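Local coordinates for pectinesterase A (Erwinia chrysanthemi, PDB 2NTP), which hydrolyses the methyl esters of pectin, releasing methanol and leaving galacturonosyl residues in the chain, the first step in maceration and soft-rotting of plant tissue, at residues T3-V8 against P34-I39; T51-H56 against I93-F98; V131-T136 against D154-S159; G139-F144 against G335-T340. One frame throughout, in Å; residues are numbered along the deposited sequence.

How the contacts relate
All four contacts lie in or against one right-handed parallel beta-helix and differ by depth. Contact 3, centred about 5 Å from the chain centre, is the buried one, with stacked tyrosines and a catalytic aspartate at the substrate groove; the other three are partly buried. Contact 1 is an edge strand pair about 25 Å from that centre. Contact 2 adjoins it, since strands 35-39 and 55-59 are neighbours, but pairs turns through an asparagine side chain, a backbone bond and water. It also touches contact 3 through Ile93 and contact 4 through the Asp97-Arg141 salt bridge. Contact 4 replaces strand pairing with aromatic faces, where the C-terminal tail covers the turn and strand that follow 133-135.

Contact 1: T3-V8 against P34-I39; sequences TYNAVV and PFVILI
Leu38 lies across the Tyr4 ring where strand 6-8 joins strand 35-39 at one edge of the large parallel sheet of the beta-helix. Leu38 CB stands 3.7 Å from the centroid of the Tyr4 ring, 12° off the normal, a CH-pi contact over the middle of the face, while Leu38 CD1 and CD2 extend along the same ring toward CZ and CE2. Val36 CG1 meets the ring differently, at its edge near CD1. The Tyr4 ring reaches this place because its CG is anti to the carbonyl carbon (chi1 -55°).

A second CH-pi contact has the roles reversed: here the first segment supplies the carbon and the second the ring. Asn5 CB sits above the Phe35 ring, displaced toward the rim, 3.4 Å from CE1, and the amide plane of Asn5 is turned only 17° from the ring. The amide is held by Val36 N, which donates to Asn5 OD1 at 2.9 Å. Helix 21-26 links the two strands in a beta-alpha-beta unit and covers the face carrying Val8, Ile37 and Ile39, where Val8 CG2 touches Ile37 CG2 at 3.7 Å. Where the strand begins, Val36 O takes two N-H groups, Asn5 N and, weakly, Ala6 N; the parallel pairing then alternates, Leu38 N donating to Ala6 O and Val8 N reaching Leu38 O at 2.7 Å.

Contact 2: T51-H56 against I93-F98; sequences TRNNLH and ISAKDF
Two successive turns of the beta-helix wall meet here, the bend 51-54 leading into strand 55-59 and the loop 94-98 leading into strand 99-101, with Asn53 and Lys96 side by side and pointing the same way. Asn53 OD1 takes the backbone N-H of Lys96 at 2.8 Å in an almost straight bond (173°), the donor tilted 30° from the amide plane. The asparagine CG, anti to its carbonyl carbon, brings the oxygen over to the neighbouring loop. Return pairing comes from Asn54 N, which donates to Lys96 O at 2.9 Å.

Asn54 and Asp97 are matched across the turns and both have positive phi, so these two bends match, consistent with stacked turns in a parallel beta-helix. Ala95 points its CB at the other turn, 3.3 Å from Arg52 O. That carbonyl also receives a hydrogen bond from a water that donates to Lys96 O and accepts from Leu55 N, joining both backbones.

Farther along, His56 NE2 donates to Asn54 OD1 at 2.7 Å, with the oxygen 5° from the imidazole plane, while ND1 is bonded to Ser99 OG; the ring is thus gripped at both nitrogens. Its CE1 approaches Asp97 O to 3.1 Å. Phe98 CD1 lies 3.2 Å from Leu55 O, and Ile93 CD1 covers the centre of one face of the Phe98 ring.

Contact 3: V131-T136 against D154-S159; sequences VALYVT and DTLYVS. With ADA (alpha-D-galactopyranuronic acid), chain C; ADA (alpha-D-galactopyranuronic acid), chain B.
Tyr134 and Tyr157 stack in the parallel beta-helix, where strands 133-135 and 156-158 run side by side at 2° and border the substrate groove. Their rings make an offset stack, centroids 4.3 Å apart and planes at 19°, with Tyr134 CE1 over the centre of the Tyr157 ring and Tyr157 CD2 over the rim of the other. As bridge partners on one face of the sheet, and with each CG anti to the backbone N, the two side chains lie alongside, and a single water joins the two hydroxyls. Tyr157 belongs to the glycan pocket, and its OH lies 3.8 Å from O3 of one galacturonate.

At the start of the same segment, Asp154, the proton donor in catalysis, places OD1 2.6 Å from the carboxylate oxygen O6A of a second galacturonate. Val131 lies beside it, its CG2 close to Asp154 O.

Behind this first shell the strands are paired through their backbones. Thr155 O accepts both Ala132 N and Leu133 N; farther along, Tyr157 N donates to Leu133 O and Val135 N to Tyr157 O, which sets the register of the tyrosines. The opposite face of the Tyr134 ring is covered by Thr136 CG2, and Phe178 stacks on Tyr157. On the face turned from the sugars, Leu133 and Leu156 lie alongside each other, CD2 of Leu133 being 3.7 Å from CD1 of Leu156.

Contact 4: G139-F144 against G335-T340; sequences GDRAYF and GDWTPT
The two backbones stay well apart, with CA atoms 7.0 Å from each other at Arg141 and Trp337 and 6.1 Å at Tyr143 and Pro339, and the Trp337 and Pro339 side chains bridge the interval. The Trp337 indole lies against the start of strand 142-145. Arg141 CA stands 3.5 Å from the centroid of the six-membered ring of Trp337, 9° off the normal, and the aliphatic CB, CG and CD of Arg141 continue across the same face toward the pyrrole part. The guanidinium is turned 69° from the indole plane and does not lie flat on it; the aliphatic part makes the contact. Pro339 CG covers the rim of the opposite indole face, whereas Ala142 O approaches the edge, 3.4 Å from Trp337 CH2.

Pro339 also serves Tyr143: its CB is centred over the phenol ring, 3.6 Å from the centroid, in a CH-pi contact. The tail thus sets Trp337 and Pro339 against the wall of the beta-helix. Following helix 330-334, it runs past strand 142-145, with Trp337 and Pro339 also touching Phe164 of neighbouring strand 162-166, while Asp97, before strand 99-101, holds Arg141 NE in a salt bridge.

Contact 1: T3-V8 against P34-I39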
# COMPACT_ATOMS: atom_id res chain seq x y z
N THR A 3 5.80 -17.88 -22.01
CA THR A 3 6.61 -18.95 -21.43
C THR A 3 7.20 -18.53 -20.07
O THR A 3 7.34 -17.34 -19.79
CB THR A 3 7.74 -19.41 -22.40
OG1 THR A 3 8.49 -20.47 -21.81
CG2 THR A 3 8.68 -18.26 -22.76
N TYR A 4 7.54 -19.52 -19.24
CA TYR A 4 8.09 -19.25 -17.91
C TYR A 4 9.56 -19.66 -17.81
O TYR A 4 9.95 -20.75 -18.25
CB TYR A 4 7.26 -19.94 -16.82
CG TYR A 4 5.79 -19.58 -16.85
CD1 TYR A 4 5.35 -18.33 -16.43
CD2 TYR A 4 4.85 -20.50 -17.30
CE1 TYR A 4 3.99 -18.00 -16.46
CE2 TYR A 4 3.49 -20.18 -17.34
CZ TYR A 4 3.08 -18.93 -16.92
OH TYR A 4 1.74 -18.62 -16.95
N ASN A 5 10.36 -18.78 -17.22
CA ASN A 5 11.78 -19.05 -16.98
C ASN A 5 11.99 -19.96 -15.78
O ASN A 5 12.95 -20.73 -15.74
CB ASN A 5 12.54 -17.74 -16.76
CG ASN A 5 12.52 -16.84 -17.98
OD1 ASN A 5 11.69 -15.93 -18.08
ND2 ASN A 5 13.43 -17.09 -18.92
N ALA A 6 11.10 -19.86 -14.80
CA ALA A 6 11.15 -20.69 -13.60
C ALA A 6 9.74 -20.96 -13.08
O ALA A 6 8.83 -20.16 -13.30
CB ALA A 6 11.99 -20.03 -12.52
N VAL A 7 9.56 -22.10 -12.40
CA VAL A 7 8.28 -22.46 -11.79
C VAL A 7 8.49 -22.80 -10.32
O VAL A 7 9.43 -23.51 -9.97
CB VAL A 7 7.58 -23.64 -12.53
CG1 VAL A 7 6.23 -23.96 -11.90
CG2 VAL A 7 7.40 -23.32 -14.01
N VAL A 8 7.61 -22.27 -9.47
CA VAL A 8 7.61 -22.57 -8.04
C VAL A 8 6.37 -23.39 -7.70
O VAL A 8 5.27 -23.06 -8.14
CB VAL A 8 7.64 -21.27 -7.17
CG1 VAL A 8 7.75 -21.60 -5.69
CG2 VAL A 8 8.78 -20.38 -7.58
N PRO A 34 13.96 -9.92 -19.54
CA PRO A 34 12.78 -10.34 -18.76
C PRO A 34 12.96 -11.72 -18.12
O PRO A 34 13.48 -12.64 -18.76
CB PRO A 34 11.65 -10.36 -19.79
CG PRO A 34 12.32 -10.38 -21.12
CD PRO A 34 13.61 -9.65 -20.95
N PHE A 35 12.55 -11.84 -16.86
CA PHE A 35 12.56 -13.12 -16.16
C PHE A 35 11.20 -13.32 -15.51
O PHE A 35 10.78 -12.52 -14.67
CB PHE A 35 13.67 -13.15 -15.11
CG PHE A 35 14.01 -14.53 -14.61
CD1 PHE A 35 14.88 -15.35 -15.33
CD2 PHE A 35 13.45 -15.02 -13.43
CE1 PHE A 35 15.19 -16.63 -14.88
CE2 PHE A 35 13.77 -16.31 -12.97
CZ PHE A 35 14.64 -17.11 -13.71
N VAL A 36 10.51 -14.38 -15.93
CA VAL A 36 9.12 -14.63 -15.54
C VAL A 36 9.01 -15.91 -14.73
O VAL A 36 9.43 -16.99 -15.17
CB VAL A 36 8.19 -14.70 -16.78
CG1 VAL A 36 6.72 -14.72 -16.36
CG2 VAL A 36 8.48 -13.54 -17.73
N ILE A 37 8.43 -15.79 -13.53
CA ILE A 37 8.29 -16.92 -12.61
C ILE A 37 6.82 -17.25 -12.37
O ILE A 37 6.04 -16.39 -11.96
CB ILE A 37 9.00 -16.63 -11.26
CG1 ILE A 37 10.48 -16.29 -11.50
CG2 ILE A 37 8.85 -17.83 -10.31
CD1 ILE A 37 11.19 -15.67 -10.30
N LEU A 38 6.45 -18.50 -12.63
CA LEU A 38 5.12 -18.99 -12.30
C LEU A 38 5.15 -19.53 -10.88
O LEU A 38 6.04 -20.31 -10.53
CB LEU A 38 4.65 -20.07 -13.28
CG LEU A 38 3.29 -20.73 -13.02
CD1 LEU A 38 2.12 -19.76 -13.19
CD2 LEU A 38 3.10 -21.96 -13.92
N ILE A 39 4.20 -19.09 -10.07
CA ILE A 39 4.07 -19.57 -8.70
C ILE A 39 2.76 -20.35 -8.56
O ILE A 39 1.68 -19.77 -8.59
CB ILE A 39 4.12 -18.39 -7.68
CG1 ILE A 39 5.41 -17.58 -7.85
CG2 ILE A 39 4.00 -18.91 -6.25
CD1 ILE A 39 5.38 -16.21 -7.16

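Contact 2: T51-H56 against I93-F98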
# COMPACT_ATOMS: atom_id res chain seq x y z
N THR A 51 15.69 -6.85 -6.38
CA THR A 51 16.72 -5.90 -6.80
C THR A 51 17.08 -6.07 -8.27
O THR A 51 17.87 -5.30 -8.81
CB THR A 51 18.01 -6.04 -5.96
OG1 THR A 51 18.50 -7.38 -6.05
CG2 THR A 51 17.74 -5.69 -4.49
N ARG A 52 16.50 -7.08 -8.90
CA ARG A 52 16.72 -7.33 -10.32
C ARG A 52 15.64 -6.66 -11.16
O ARG A 52 14.44 -6.87 -10.94
CB ARG A 52 16.76 -8.82 -10.62
CG ARG A 52 17.33 -9.13 -12.00
CD ARG A 52 17.01 -10.54 -12.41
NE ARG A 52 17.58 -10.90 -13.70
CZ ARG A 52 17.04 -10.60 -14.88
NH1 ARG A 52 15.90 -9.92 -14.95
NH2 ARG A 52 17.63 -10.98 -16.00
N ASN A 53 16.09 -5.86 -12.13
CA ASN A 53 15.19 -5.21 -13.08
C ASN A 53 14.49 -6.22 -13.98
O ASN A 53 15.06 -7.27 -14.29
CB ASN A 53 15.97 -4.21 -13.94
CG ASN A 53 16.49 -3.02 -13.15
OD1 ASN A 53 15.93 -2.62 -12.13
ND2 ASN A 53 17.58 -2.43 -13.63
N ASN A 54 13.27 -5.89 -14.39
CA ASN A 54 12.53 -6.69 -15.38
C ASN A 54 12.18 -8.10 -14.87
O ASN A 54 12.18 -9.07 -15.64
CB ASN A 54 13.32 -6.75 -16.70
CG ASN A 54 12.44 -6.79 -17.94
OD1 ASN A 54 11.21 -6.87 -17.86
ND2 ASN A 54 13.08 -6.74 -19.10
N LEU A 55 11.89 -8.19 -13.57
CA LEU A 55 11.45 -9.44 -12.96
C LEU A 55 9.93 -9.45 -12.84
O LEU A 55 9.33 -8.41 -12.52
CB LEU A 55 12.08 -9.64 -11.58
CG LEU A 55 11.57 -10.86 -10.79
CD1 LEU A 55 12.09 -12.16 -11.40
CD2 LEU A 55 11.92 -10.75 -9.33
N HIS A 56 9.33 -10.61 -13.11
CA HIS A 56 7.87 -10.75 -13.19
C HIS A 56 7.39 -12.03 -12.52
O HIS A 56 7.87 -13.12 -12.83
CB HIS A 56 7.42 -10.69 -14.65
CG HIS A 56 8.01 -9.53 -15.40
ND1 HIS A 56 7.43 -8.28 -15.41
CD2 HIS A 56 9.15 -9.42 -16.12
CE1 HIS A 56 8.18 -7.46 -16.12
NE2 HIS A 56 9.23 -8.12 -16.55
N ILE A 93 10.11 -3.92 -3.24
CA ILE A 93 10.49 -3.76 -4.65
C ILE A 93 11.49 -2.63 -4.78
O ILE A 93 11.13 -1.45 -4.60
CB ILE A 93 9.26 -3.50 -5.58
CG1 ILE A 93 8.15 -4.54 -5.37
CG2 ILE A 93 9.71 -3.42 -7.05
CD1 ILE A 93 8.55 -5.98 -5.67
N SER A 94 12.74 -2.99 -5.08
CA SER A 94 13.83 -2.03 -5.22
C SER A 94 14.49 -2.20 -6.59
O SER A 94 15.72 -2.18 -6.72
CB SER A 94 14.87 -2.23 -4.12
OG SER A 94 14.33 -1.93 -2.85
N ALA A 95 13.64 -2.40 -7.60
CA ALA A 95 14.09 -2.56 -8.97
C ALA A 95 13.03 -1.98 -9.90
O ALA A 95 11.91 -1.69 -9.48
CB ALA A 95 14.32 -4.03 -9.28
N LYS A 96 13.41 -1.81 -11.17
CA LYS A 96 12.52 -1.23 -12.16
C LYS A 96 11.81 -2.32 -12.96
O LYS A 96 12.31 -3.44 -13.07
CB LYS A 96 13.30 -0.33 -13.11
CG LYS A 96 13.85 0.91 -12.43
CD LYS A 96 14.70 1.72 -13.37
CE LYS A 96 15.24 2.95 -12.65
NZ LYS A 96 15.98 2.58 -11.41
N ASP A 97 10.65 -1.96 -13.51
CA ASP A 97 9.89 -2.83 -14.42
C ASP A 97 9.51 -4.18 -13.82
O ASP A 97 9.53 -5.21 -14.51
CB ASP A 97 10.62 -2.98 -15.76
CG ASP A 97 10.81 -1.65 -16.46
OD1 ASP A 97 9.79 -0.95 -16.69
OD2 ASP A 97 11.96 -1.29 -16.77
N PHE A 98 9.17 -4.16 -12.54
CA PHE A 98 8.64 -5.33 -11.85
C PHE A 98 7.16 -5.46 -12.15
O PHE A 98 6.46 -4.45 -12.26
CB PHE A 98 8.83 -5.21 -10.33
CG PHE A 98 8.22 -6.34 -9.55
CD1 PHE A 98 8.89 -7.55 -9.42
CD2 PHE A 98 6.96 -6.20 -8.96
CE1 PHE A 98 8.32 -8.61 -8.71
CE2 PHE A 98 6.38 -7.26 -8.25
CZ PHE A 98 7.06 -8.47 -8.12
O HOH W 1 18.19 -1.88 -8.18
O HOH W 2 11.91 -5.94 -11.44

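Contact 3: V131-T136 against D154-S159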
# COMPACT_ATOMS: atom_id res chain seq x y z
N VAL A 131 3.90 -3.71 7.03
CA VAL A 131 3.75 -3.51 5.59
C VAL A 131 3.68 -4.84 4.83
O VAL A 131 4.47 -5.74 5.08
CB VAL A 131 4.92 -2.66 5.06
CG1 VAL A 131 4.80 -2.45 3.55
CG2 VAL A 131 4.99 -1.31 5.77
N ALA A 132 2.72 -4.95 3.91
CA ALA A 132 2.65 -6.11 3.02
C ALA A 132 3.57 -5.92 1.81
O ALA A 132 4.37 -6.80 1.49
CB ALA A 132 1.20 -6.37 2.57
N LEU A 133 3.45 -4.76 1.17
CA LEU A 133 4.21 -4.44 -0.03
C LEU A 133 4.80 -3.04 0.06
O LEU A 133 4.09 -2.08 0.39
CB LEU A 133 3.29 -4.54 -1.25
CG LEU A 133 3.83 -4.13 -2.62
CD1 LEU A 133 4.99 -5.04 -3.05
CD2 LEU A 133 2.68 -4.17 -3.63
N TYR A 134 6.09 -2.94 -0.24
CA TYR A 134 6.81 -1.68 -0.20
C TYR A 134 7.48 -1.49 -1.55
O TYR A 134 8.28 -2.32 -1.96
CB TYR A 134 7.86 -1.72 0.93
CG TYR A 134 8.79 -0.53 1.08
CD1 TYR A 134 8.43 0.75 0.68
CD2 TYR A 134 10.05 -0.70 1.68
CE1 TYR A 134 9.30 1.84 0.84
CE2 TYR A 134 10.91 0.37 1.85
CZ TYR A 134 10.53 1.63 1.43
OH TYR A 134 11.41 2.68 1.61
N VAL A 135 7.10 -0.43 -2.25
CA VAL A 135 7.79 -0.03 -3.47
C VAL A 135 8.70 1.12 -3.08
O VAL A 135 8.22 2.16 -2.61
CB VAL A 135 6.80 0.39 -4.59
CG1 VAL A 135 7.56 0.73 -5.88
CG2 VAL A 135 5.78 -0.70 -4.86
N THR A 136 10.01 0.94 -3.23
CA THR A 136 10.99 1.89 -2.71
C THR A 136 11.33 3.00 -3.71
O THR A 136 10.80 3.02 -4.82
CB THR A 136 12.31 1.20 -2.29
OG1 THR A 136 13.07 0.84 -3.45
CG2 THR A 136 12.03 -0.03 -1.45
N ASP A 154 -0.65 0.33 7.66
CA ASP A 154 0.44 0.54 6.69
C ASP A 154 0.60 -0.61 5.67
O ASP A 154 1.72 -0.96 5.26
CB ASP A 154 1.78 0.81 7.42
CG ASP A 154 1.88 2.23 7.97
OD1 ASP A 154 0.85 2.92 8.08
OD2 ASP A 154 3.01 2.67 8.29
N THR A 155 -0.51 -1.19 5.23
CA THR A 155 -0.46 -2.32 4.29
C THR A 155 0.41 -2.08 3.04
O THR A 155 1.25 -2.92 2.72
CB THR A 155 -1.89 -2.71 3.85
OG1 THR A 155 -2.67 -2.97 5.02
CG2 THR A 155 -1.86 -3.96 2.94
N LEU A 156 0.19 -0.96 2.37
CA LEU A 156 0.89 -0.63 1.12
C LEU A 156 1.69 0.66 1.23
O LEU A 156 1.12 1.74 1.43
CB LEU A 156 -0.10 -0.53 -0.04
CG LEU A 156 0.49 -0.10 -1.39
CD1 LEU A 156 1.61 -1.05 -1.85
CD2 LEU A 156 -0.61 0.02 -2.45
N TYR A 157 3.00 0.53 1.07
CA TYR A 157 3.95 1.64 1.18
C TYR A 157 4.45 1.92 -0.23
O TYR A 157 5.23 1.14 -0.78
CB TYR A 157 5.12 1.22 2.09
CG TYR A 157 6.06 2.31 2.58
CD1 TYR A 157 6.01 3.62 2.08
CD2 TYR A 157 7.01 2.03 3.56
CE1 TYR A 157 6.89 4.61 2.54
CE2 TYR A 157 7.90 3.00 4.02
CZ TYR A 157 7.83 4.28 3.52
OH TYR A 157 8.71 5.24 3.98
N VAL A 158 3.97 3.00 -0.84
CA VAL A 158 4.38 3.37 -2.19
C VAL A 158 5.27 4.62 -2.19
O VAL A 158 4.79 5.72 -1.95
CB VAL A 158 3.17 3.54 -3.16
CG1 VAL A 158 2.66 2.18 -3.64
CG2 VAL A 158 2.04 4.32 -2.49
N SER A 159 6.56 4.41 -2.43
CA SER A 159 7.53 5.51 -2.47
C SER A 159 8.16 5.62 -3.86
O SER A 159 7.92 4.79 -4.73
CB SER A 159 8.61 5.28 -1.40
OG SER A 159 9.45 6.41 -1.26
C1 ADA C . 1.70 6.20 13.71
C2 ADA C . 2.78 7.27 13.71
C3 ADA C . 2.62 8.18 12.49
C4 ADA C . 2.56 7.34 11.21
C5 ADA C . 1.42 6.32 11.33
C6 ADA C . 1.28 5.43 10.12
O2 ADA C . 2.70 8.03 14.92
O3 ADA C . 3.69 9.13 12.43
O4 ADA C . 3.79 6.62 11.07
O5 ADA C . 1.68 5.49 12.47
O6B ADA C . 1.32 5.91 8.96
O6A ADA C . 1.11 4.22 10.35
C1 ADA B . 9.48 7.22 9.76
C2 ADA B . 10.03 7.95 8.54
C3 ADA B . 9.89 7.10 7.28
C4 ADA B . 10.47 5.70 7.48
C5 ADA B . 9.86 5.07 8.73
C6 ADA B . 10.44 3.71 9.01
O2 ADA B . 9.32 9.18 8.40
O3 ADA B . 10.49 7.76 6.15
O4 ADA B . 11.90 5.77 7.67
O5 ADA B . 10.08 5.92 9.86
O6B ADA B . 10.58 2.90 8.06
O6A ADA B . 10.75 3.43 10.18
O HOH W 3 11.17 4.13 4.24

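Contact 4: G139-F144 against G335-T340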
# COMPACT_ATOMS: atom_id res chain seq x y z
N GLY A 139 12.32 1.77 -6.94
CA GLY A 139 11.24 1.20 -7.70
C GLY A 139 10.68 2.27 -8.61
O GLY A 139 10.39 3.40 -8.18
N ASP A 140 10.58 1.92 -9.88
CA ASP A 140 9.82 2.70 -10.84
C ASP A 140 9.22 1.73 -11.83
O ASP A 140 9.83 0.71 -12.16
CB ASP A 140 10.70 3.74 -11.56
CG ASP A 140 9.90 4.69 -12.44
OD1 ASP A 140 8.69 4.92 -12.16
OD2 ASP A 140 10.47 5.22 -13.42
N ARG A 141 8.01 2.04 -12.29
CA ARG A 141 7.29 1.22 -13.26
C ARG A 141 7.00 -0.18 -12.71
O ARG A 141 7.35 -1.19 -13.31
CB ARG A 141 8.05 1.16 -14.60
CG ARG A 141 8.38 2.54 -15.18
CD ARG A 141 9.04 2.45 -16.57
NE ARG A 141 10.29 1.71 -16.54
CZ ARG A 141 11.50 2.24 -16.35
NH1 ARG A 141 11.64 3.55 -16.18
NH2 ARG A 141 12.57 1.47 -16.34
N ALA A 142 6.35 -0.21 -11.54
CA ALA A 142 5.93 -1.46 -10.89
C ALA A 142 4.44 -1.68 -11.14
O ALA A 142 3.62 -0.81 -10.84
CB ALA A 142 6.22 -1.41 -9.40
N TYR A 143 4.10 -2.86 -11.66
CA TYR A 143 2.74 -3.14 -12.11
C TYR A 143 2.16 -4.32 -11.36
O TYR A 143 2.75 -5.40 -11.33
CB TYR A 143 2.78 -3.41 -13.62
CG TYR A 143 1.47 -3.70 -14.34
CD1 TYR A 143 0.22 -3.31 -13.82
CD2 TYR A 143 1.48 -4.35 -15.57
CE1 TYR A 143 -0.97 -3.59 -14.51
CE2 TYR A 143 0.31 -4.62 -16.26
CZ TYR A 143 -0.91 -4.24 -15.73
OH TYR A 143 -2.06 -4.52 -16.44
N PHE A 144 0.99 -4.12 -10.76
CA PHE A 144 0.33 -5.17 -10.00
C PHE A 144 -1.08 -5.38 -10.54
O PHE A 144 -1.92 -4.50 -10.42
CB PHE A 144 0.31 -4.80 -8.51
CG PHE A 144 1.67 -4.53 -7.95
CD1 PHE A 144 2.24 -3.26 -8.08
CD2 PHE A 144 2.40 -5.55 -7.34
CE1 PHE A 144 3.53 -3.01 -7.59
CE2 PHE A 144 3.68 -5.30 -6.85
CZ PHE A 144 4.24 -4.03 -6.98
N GLY A 335 2.59 8.97 -17.46
CA GLY A 335 3.49 9.54 -18.46
C GLY A 335 3.84 8.58 -19.58
O GLY A 335 2.94 7.98 -20.18
N ASP A 336 5.13 8.43 -19.84
CA ASP A 336 5.60 7.60 -20.96
C ASP A 336 5.59 6.09 -20.68
O ASP A 336 6.05 5.30 -21.51
CB ASP A 336 6.97 8.07 -21.48
CG ASP A 336 8.12 7.87 -20.48
OD1 ASP A 336 7.93 7.27 -19.40
OD2 ASP A 336 9.24 8.32 -20.80
N TRP A 337 5.06 5.69 -19.52
CA TRP A 337 5.03 4.28 -19.16
C TRP A 337 3.66 3.66 -19.40
O TRP A 337 2.65 4.12 -18.84
CB TRP A 337 5.46 4.08 -17.70
CG TRP A 337 5.33 2.66 -17.22
CD1 TRP A 337 5.78 1.53 -17.85
CD2 TRP A 337 4.72 2.22 -15.99
NE1 TRP A 337 5.47 0.42 -17.10
CE2 TRP A 337 4.83 0.81 -15.95
CE3 TRP A 337 4.10 2.88 -14.92
CZ2 TRP A 337 4.34 0.05 -14.89
CZ3 TRP A 337 3.60 2.12 -13.87
CH2 TRP A 337 3.72 0.72 -13.86
N THR A 338 3.63 2.62 -20.22
CA THR A 338 2.44 1.80 -20.41
C THR A 338 2.67 0.45 -19.72
O THR A 338 3.47 -0.36 -20.20
CB THR A 338 2.12 1.58 -21.90
OG1 THR A 338 1.96 2.85 -22.55
CG2 THR A 338 0.84 0.76 -22.06
N PRO A 339 2.00 0.23 -18.57
CA PRO A 339 2.15 -1.04 -17.86
C PRO A 339 1.75 -2.22 -18.75
O PRO A 339 0.65 -2.23 -19.31
CB PRO A 339 1.17 -0.91 -16.68
CG PRO A 339 1.03 0.57 -16.48
CD PRO A 339 1.08 1.15 -17.87
N THR A 340 2.67 -3.17 -18.90
CA THR A 340 2.38 -4.39 -19.65
C THR A 340 2.89 -5.62 -18.91
O THR A 340 3.89 -5.55 -18.18
CB THR A 340 2.99 -4.38 -21.07
OG1 THR A 340 4.42 -4.33 -20.98
CG2 THR A 340 2.49 -3.20 -21.89